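Side-chain contacts in glycoside hydrolase family 31 (PDB 5X3I), which hydrolyses the alpha-1,3-glucosidic linkages of the cyclic tetrasaccharide cyclobis-(1-6)-alpha-nigerosyl, releasing isomaltose during its breakdown inside the cell: residues I342-W345 and R346-Y350; S546-T549 and A550-A554. The protein carries 1 engineered substitution. All coordinates share one frame; numbering follows the deposited sequence.

In the fold
Both contacts are local, each between side chains a few residues apart, and both fall within the TIM-barrel region of the chain. Contact 1 (342-350) is a turn in the long excursion between barrel strands 330-333 and 388-393, with its centre about 28 Å from the centre of the chain and away from the catalytic residues. Contact 2 (546-554) is two turns of helix 541-556; the centre of contact 2 is about 12 Å from the centre of the chain, and the side chain of Ser-547 is about 10 Å from that of Asp-536, the inferred proton donor. Contact 1 and contact 2 do not touch: their centres are about 37 Å apart and their nearest atoms about 25 Å.

Contact 1. Residues I342-W345 and R346-Y350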
loop_
_atom_site.group_PDB
_atom_site.type_symbol
_atom_site.label_atom_id
_atom_site.label_comp_id
_atom_site.label_asym_id
_atom_site.label_seq_id
_atom_site.Cartn_x
_atom_site.Cartn_y
_atom_site.Cartn_z
ATOM N N ILE A 342 15.956 1.959 14.398
ATOM C CA ILE A 342 15.605 0.921 13.459
ATOM C C ILE A 342 16.645 0.825 12.354
ATOM O O ILE A 342 16.323 0.640 11.217
ATOM C CB ILE A 342 14.198 1.081 12.854
ATOM C CG1 ILE A 342 13.239 1.802 13.792
ATOM C CG2 ILE A 342 13.621 -0.247 12.427
ATOM C CD1 ILE A 342 12.847 1.067 15.037
ATOM N N THR A 343 17.894 0.981 12.726
ATOM C CA THR A 343 18.993 0.789 11.830
ATOM C C THR A 343 20.152 0.100 12.541
ATOM O O THR A 343 21.210 0.018 12.025
ATOM C CB THR A 343 19.410 2.106 11.126
ATOM O OG1 THR A 343 20.307 1.836 10.067
ATOM C CG2 THR A 343 20.033 3.035 12.121
ATOM N N ILE A 344 19.888 -0.418 13.726
ATOM C CA ILE A 344 20.900 -1.107 14.539
ATOM C C ILE A 344 20.330 -2.374 15.203
ATOM O O ILE A 344 19.209 -2.354 15.688
ATOM C CB ILE A 344 21.452 -0.147 15.632
ATOM C CG1 ILE A 344 22.290 0.966 15.000
ATOM C CG2 ILE A 344 22.263 -0.895 16.687
ATOM C CD1 ILE A 344 22.708 2.041 15.975
ATOM N N TRP A 345 21.078 -3.477 15.207
ATOM C CA TRP A 345 20.594 -4.709 15.843
ATOM C C TRP A 345 20.295 -4.471 17.333
ATOM O O TRP A 345 21.064 -3.816 18.019
ATOM C CB TRP A 345 21.616 -5.845 15.708
ATOM C CG TRP A 345 21.828 -6.396 14.327
ATOM C CD1 TRP A 345 22.801 -6.041 13.436
ATOM C CD2 TRP A 345 21.075 -7.436 13.699
ATOM N NE1 TRP A 345 22.691 -6.789 12.284
ATOM C CE2 TRP A 345 21.635 -7.650 12.422
ATOM C CE3 TRP A 345 19.979 -8.207 14.090
ATOM C CZ2 TRP A 345 21.135 -8.595 11.543
ATOM C CZ3 TRP A 345 19.485 -9.146 13.209
ATOM C CH2 TRP A 345 20.061 -9.329 11.951
ATOM N N ARG A 346 19.181 -4.992 17.826
ATOM C CA ARG A 346 18.875 -4.868 19.244
ATOM C C ARG A 346 20.007 -5.428 20.112
ATOM O O ARG A 346 20.591 -6.469 19.792
ATOM C CB ARG A 346 17.566 -5.567 19.599
ATOM C CG ARG A 346 17.186 -5.409 21.068
ATOM C CD ARG A 346 15.691 -5.614 21.299
ATOM N NE ARG A 346 15.279 -7.000 21.138
ATOM C CZ ARG A 346 15.044 -7.833 22.146
ATOM N NH1 ARG A 346 15.192 -7.432 23.403
ATOM N NH2 ARG A 346 14.646 -9.067 21.895
ATOM N N ASP A 347 20.279 -4.694 21.190
ATOM C CA ASP A 347 21.341 -4.937 22.175
ATOM C C ASP A 347 22.754 -4.824 21.624
ATOM O O ASP A 347 23.693 -5.309 22.239
ATOM C CB ASP A 347 21.178 -6.324 22.807
ATOM C CG ASP A 347 19.894 -6.459 23.574
ATOM O OD1 ASP A 347 19.426 -5.438 24.103
ATOM O OD2 ASP A 347 19.339 -7.574 23.645
ATOM N N ALA A 348 22.919 -4.123 20.512
ATOM C CA ALA A 348 24.257 -3.842 20.011
ATOM C C ALA A 348 24.911 -2.803 20.905
ATOM O O ALA A 348 24.236 -1.923 21.425
ATOM C CB ALA A 348 24.217 -3.355 18.580
ATOM N N VAL A 349 26.223 -2.903 21.066
ATOM C CA VAL A 349 26.970 -1.977 21.910
ATOM C C VAL A 349 27.964 -1.153 21.086
ATOM O O VAL A 349 28.749 -1.690 20.317
ATOM C CB VAL A 349 27.704 -2.737 23.028
ATOM C CG1 VAL A 349 28.624 -1.811 23.796
ATOM C CG2 VAL A 349 26.695 -3.396 23.954
ATOM N N TYR A 350 27.897 0.161 21.227
ATOM C CA TYR A 350 28.673 1.061 20.382
ATOM C C TYR A 350 28.799 2.437 21.022
ATOM O O TYR A 350 28.014 2.796 21.885
ATOM C CB TYR A 350 28.017 1.190 19.004
ATOM C CG TYR A 350 26.596 1.680 19.098
ATOM C CD1 TYR A 350 25.562 0.810 19.410
ATOM C CD2 TYR A 350 26.290 3.025 18.910
ATOM C CE1 TYR A 350 24.252 1.264 19.520
ATOM C CE2 TYR A 350 24.983 3.483 19.012
ATOM C CZ TYR A 350 23.975 2.594 19.320
ATOM O OH TYR A 350 22.691 3.032 19.427
#
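Ile-344 reaches across the turn to Tyr-350 and Ala-348 with two different branches. Its CD1 meets the phenol end of Tyr-350, 3.6 Å from CZ, approaching the ring obliquely, while CG2 touches CB of Ala-348 at 3.7 Å. With CG1 anti to the carbonyl carbon (chi1 -69°) and CG2 anti to the backbone N, the two branches diverge enough to serve both partners. The side chains of Ile-344 and Tyr-350 come from opposite directions and meet near their ends; CG of Tyr-350 stands between its backbone N and carbonyl carbon (chi1 58°), which turns the ring back toward Ile-344.

The chain reversal that brings these groups together is a type II beta turn from Trp-345 to Ala-348. It is closed by the hydrogen bond from Ala-348 N to Trp-345 O, 3.1 Å long, with an N-H...O angle of 144° and the donor tilted from the carbonyl plane. CB of Ala-348 also lies 3.2 Å from Trp-345 O, beside that bond.

Around this first shell, His-359 and Phe-364 each meet the Tyr-350 ring edge-to-face. Shortening Tyr-350 to an alanine would remove the ring, and would probably leave Ile-344 CD1, His-359 and Phe-364 without their shared partner. The indole of Trp-345 leads away from the turn, to edge-to-face contacts with Trp-336 and Phe-463 and to side chains of helix 375-384. At the turn's corners Arg-346 NH2 bonds to Asn-309 O and Asp-347 OD2 to Ala-371 N, while Val-349 pairs through its backbone with Ser-365. The arrangement is thus a type II turn leading into a short, weakly bonded strand, 348-349, that pairs antiparallel with 365-366, in the long loop that follows strand 330-333, the second of the TIM barrel.

Contact 2. Residues S546-T549 and A550-A554; sequences SSVT and AGLTA
Backbone hydrogen bonds between residues four apart carry Ser-546 to Thr-549 into Ala-550 to Thr-553 as regular alpha helix. Gly-551 N donates to Ser-547 O at 3.0 Å, with an N-H...O angle of 169°, and Leu-552 N to Val-548 O, also at 3.0 Å. Ala-550 N and Thr-553 N likewise reach Ser-546 O and Thr-549 O.

Among the side chains, Val-548 and Leu-552 lie alongside each other one turn apart, pointing the same way, and their CG1 and CD1 atoms meet at 3.8 Å. CG1 of Val-548 is placed there by standing anti to the backbone N (chi1 171°). Thr-553 turns its hydroxyl back onto the preceding turn: OG1 lies between its own backbone N and carbonyl carbon (chi1 46°), which brings it to 2.7 Å from Thr-549 O and 3.0 Å from Ala-550 O. The same OG1 is also hydrogen-bonded to Arg-192 N, linking the helix to a neighbouring loop. Ser-546, Ser-547 and Thr-549 similarly satisfy their buried hydroxyls on carbonyls of the previous turn, those of Gln-542, Ala-543 and Arg-545.

Ser-547 and Ala-550 face Trp-564 and Trp-562 on strand 562-565. The helix is the crossover of the beta-alpha-beta unit formed with strands 531-533 and 562-565, the repeating element of a TIM barrel.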
loop_
_atom_site.group_PDB
_atom_site.type_symbol
_atom_site.label_atom_id
_atom_site.label_comp_id
_atom_site.label_asym_id
_atom_site.label_seq_id
_atom_site.Cartn_x
_atom_site.Cartn_y
_atom_site.Cartn_z
ATOM N N SER A 546 -10.621 -10.298 -1.210
ATOM C CA SER A 546 -10.138 -8.939 -1.432
ATOM C C SER A 546 -8.677 -8.958 -1.890
ATOM O O SER A 546 -8.267 -8.180 -2.753
ATOM C CB SER A 546 -10.268 -8.097 -0.165
ATOM O OG SER A 546 -11.626 -7.861 0.160
ATOM N N SER A 547 -7.906 -9.872 -1.321
ATOM C CA SER A 547 -6.483 -9.932 -1.621
ATOM C C SER A 547 -6.217 -10.380 -3.057
ATOM O O SER A 547 -5.379 -9.805 -3.732
ATOM C CB SER A 547 -5.783 -10.846 -0.622
ATOM O OG SER A 547 -5.827 -10.279 0.676
ATOM N N VAL A 548 -6.942 -11.389 -3.528
ATOM C CA VAL A 548 -6.850 -11.787 -4.930
ATOM C C VAL A 548 -7.143 -10.600 -5.863
ATOM O O VAL A 548 -6.444 -10.387 -6.847
ATOM C CB VAL A 548 -7.809 -12.947 -5.254
ATOM C CG1 VAL A 548 -7.854 -13.204 -6.750
ATOM C CG2 VAL A 548 -7.396 -14.204 -4.494
ATOM N N THR A 549 -8.167 -9.820 -5.524
ATOM C CA THR A 549 -8.555 -8.664 -6.337
ATOM C C THR A 549 -7.466 -7.606 -6.335
ATOM O O THR A 549 -7.188 -6.990 -7.358
ATOM C CB THR A 549 -9.873 -8.043 -5.834
ATOM O OG1 THR A 549 -10.889 -9.047 -5.833
ATOM C CG2 THR A 549 -10.307 -6.878 -6.734
ATOM N N ALA A 550 -6.842 -7.423 -5.177
ATOM C CA ALA A 550 -5.731 -6.497 -5.030
ATOM C C ALA A 550 -4.590 -6.857 -5.986
ATOM O O ALA A 550 -4.098 -6.010 -6.712
ATOM C CB ALA A 550 -5.240 -6.488 -3.586
ATOM N N GLY A 551 -4.188 -8.126 -5.978
ATOM C CA GLY A 551 -3.166 -8.612 -6.894
ATOM C C GLY A 551 -3.500 -8.389 -8.358
ATOM O O GLY A 551 -2.677 -7.898 -9.115
ATOM N N LEU A 552 -4.723 -8.736 -8.747
ATOM C CA LEU A 552 -5.166 -8.588 -10.138
ATOM C C LEU A 552 -5.188 -7.139 -10.615
ATOM O O LEU A 552 -4.741 -6.832 -11.716
ATOM C CB LEU A 552 -6.548 -9.202 -10.304
ATOM C CG LEU A 552 -6.525 -10.711 -10.132
ATOM C CD1 LEU A 552 -7.913 -11.268 -10.011
ATOM C CD2 LEU A 552 -5.781 -11.318 -11.311
ATOM N N THR A 553 -5.716 -6.254 -9.782
ATOM C CA THR A 553 -5.789 -4.849 -10.134
ATOM C C THR A 553 -4.396 -4.235 -10.165
ATOM O O THR A 553 -4.070 -3.517 -11.104
ATOM C CB THR A 553 -6.700 -4.057 -9.171
ATOM O OG1 THR A 553 -6.420 -4.405 -7.814
ATOM C CG2 THR A 553 -8.170 -4.372 -9.470
ATOM N N ALA A 554 -3.563 -4.553 -9.172
ATOM C CA ALA A 554 -2.179 -4.071 -9.171
ATOM C C ALA A 554 -1.439 -4.505 -10.435
ATOM O O ALA A 554 -0.718 -3.722 -11.047
ATOM C CB ALA A 554 -1.433 -4.552 -7.929
#